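Local coordinates for protein anabena Tic22 (Anabaena sp., PDB 4EV1) that probably acts as a chaperone in protein transport, probably at thylakoids, and belongs to the Tic22-like family, at residues 24-29 and 100-105. Residues are numbered along the deposited sequence; the frame is centred on the assembly and turned at random.
Sequences GLPLSR and NRLLFA
Leu102 reaches both Pro26 and Ser28 by splitting its two methyl groups between them, a worked example of how an edge strand and the chain leading into the other edge strand of a small sheet can meet over the strand that separates them. The apolar contact is a loose one: CD2 of Leu102 lies 4.2 Å from CG of Pro26, the side chains meeting at a slant. A second van der Waals touch brings CD1 of Leu102 to 4.2 Å from CB of Ser28. With CG of Leu102 anti to its backbone N (chi1 176°), the isopropyl fork extends across the sheet toward 24-29. CE2 of Phe104 stays 5.4 Å from CG of Pro26, and its ring packs on Ile88 and Leu92 of helix 85-94.

The setting is a three-stranded mixed sheet of the Tic22-like fold, in which strand 43-48 runs between 28-30 and 102-107, antiparallel to the first and parallel to the second. The CA atoms of Ser28 and Leu102 are accordingly 8.4 Å apart. The side chains of Ser28 and Leu102 both touch Ser43, and Pro26 rests against Thr45.

Polar bonding does not cross between the two segments. Arg29 pairs through its backbone with Ile44, and Leu103 with Ser43 and Thr45, each outer strand thus bonding to the middle one. In one of two modelled conformers of Arg101, NH2 makes a weak and doubtful hydrogen bond to Leu102 O (3.2 Å).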
# COMPACT_ATOMS: atom_id res chain seq x y z
N GLY A 24 6.28 19.06 -3.32
CA GLY A 24 6.21 17.60 -3.49
C GLY A 24 7.52 16.81 -3.54
O GLY A 24 7.51 15.62 -3.83
N LEU A 25 8.62 17.47 -3.21
CA LEU A 25 9.94 16.83 -3.17
C LEU A 25 9.99 16.06 -1.86
O LEU A 25 9.80 16.65 -0.82
CB LEU A 25 11.03 17.89 -3.22
CG LEU A 25 12.51 17.53 -3.32
CD1 LEU A 25 12.80 16.34 -4.25
CD2 LEU A 25 13.35 18.79 -3.77
N PRO A 26 10.19 14.74 -1.90
CA PRO A 26 10.16 13.94 -0.68
C PRO A 26 11.35 14.16 0.25
O PRO A 26 12.47 14.32 -0.23
CB PRO A 26 10.18 12.49 -1.21
CG PRO A 26 9.64 12.61 -2.54
CD PRO A 26 10.15 13.89 -3.10
N LEU A 27 11.09 14.16 1.55
CA LEU A 27 12.14 14.22 2.54
C LEU A 27 12.83 12.86 2.49
O LEU A 27 12.17 11.83 2.61
CB LEU A 27 11.55 14.41 3.93
CG LEU A 27 12.55 14.41 5.09
CD1 LEU A 27 13.53 15.60 5.01
CD2 LEU A 27 11.77 14.43 6.38
N SER A 28 14.14 12.86 2.34
CA SER A 28 14.88 11.62 2.19
C SER A 28 16.25 11.70 2.85
O SER A 28 16.69 12.77 3.21
CB SER A 28 15.02 11.30 0.72
OG SER A 28 15.92 12.18 0.11
N ARG A 29 16.89 10.55 3.00
CA ARG A 29 18.22 10.39 3.60
C ARG A 29 19.10 9.75 2.51
O ARG A 29 18.62 8.87 1.77
CB ARG A 29 18.07 9.50 4.85
CG ARG A 29 19.16 8.44 5.10
CD ARG A 29 19.27 8.05 6.58
NE ARG A 29 20.58 8.40 7.14
CZ ARG A 29 21.17 7.79 8.17
NH1 ARG A 29 20.58 6.77 8.83
NH2 ARG A 29 22.36 8.21 8.56
N ASN A 100 21.87 6.51 -8.43
CA ASN A 100 21.30 7.53 -7.56
C ASN A 100 19.74 7.61 -7.49
O ASN A 100 19.17 8.62 -7.09
CB ASN A 100 21.90 8.88 -7.95
CG ASN A 100 23.41 8.95 -7.66
OD1 ASN A 100 23.84 9.55 -6.67
ND2 ASN A 100 24.22 8.33 -8.52
N ARG A 101 19.08 6.52 -7.84
CA ARG A 101 17.61 6.43 -7.79
C ARG A 101 17.08 6.64 -6.37
O ARG A 101 17.76 6.37 -5.39
CB ARG A 101 17.13 5.08 -8.32
CG ARG A 101 17.53 3.88 -7.44
CD ARG A 101 17.71 2.58 -8.22
NE ARG A 101 16.50 1.76 -8.32
CZ ARG A 101 15.27 2.18 -8.02
NH1 ARG A 101 14.26 1.34 -8.16
NH2 ARG A 101 15.05 3.42 -7.60
N LEU A 102 15.86 7.16 -6.27
CA LEU A 102 15.15 7.25 -5.00
C LEU A 102 14.47 5.92 -4.68
O LEU A 102 13.70 5.39 -5.48
CB LEU A 102 14.08 8.38 -5.03
CG LEU A 102 13.17 8.55 -3.79
CD1 LEU A 102 13.98 8.96 -2.57
CD2 LEU A 102 12.08 9.61 -4.07
N LEU A 103 14.71 5.42 -3.47
CA LEU A 103 14.05 4.24 -2.96
C LEU A 103 12.96 4.66 -1.97
O LEU A 103 13.01 5.73 -1.43
CB LEU A 103 15.06 3.33 -2.30
CG LEU A 103 16.22 2.87 -3.22
CD1 LEU A 103 17.15 1.89 -2.51
CD2 LEU A 103 15.67 2.21 -4.47
N PHE A 104 12.00 3.79 -1.75
CA PHE A 104 10.91 4.03 -0.82
C PHE A 104 10.78 2.88 0.18
O PHE A 104 10.79 1.68 -0.20
CB PHE A 104 9.58 4.12 -1.58
CG PHE A 104 9.51 5.18 -2.60
CD1 PHE A 104 10.12 5.03 -3.83
CD2 PHE A 104 8.78 6.36 -2.34
CE1 PHE A 104 10.03 6.05 -4.80
CE2 PHE A 104 8.70 7.35 -3.29
CZ PHE A 104 9.33 7.21 -4.52
N ALA A 105 10.65 3.23 1.46
CA ALA A 105 10.32 2.27 2.51
C ALA A 105 8.86 2.48 2.85
O ALA A 105 8.45 3.64 2.98
CB ALA A 105 11.18 2.53 3.72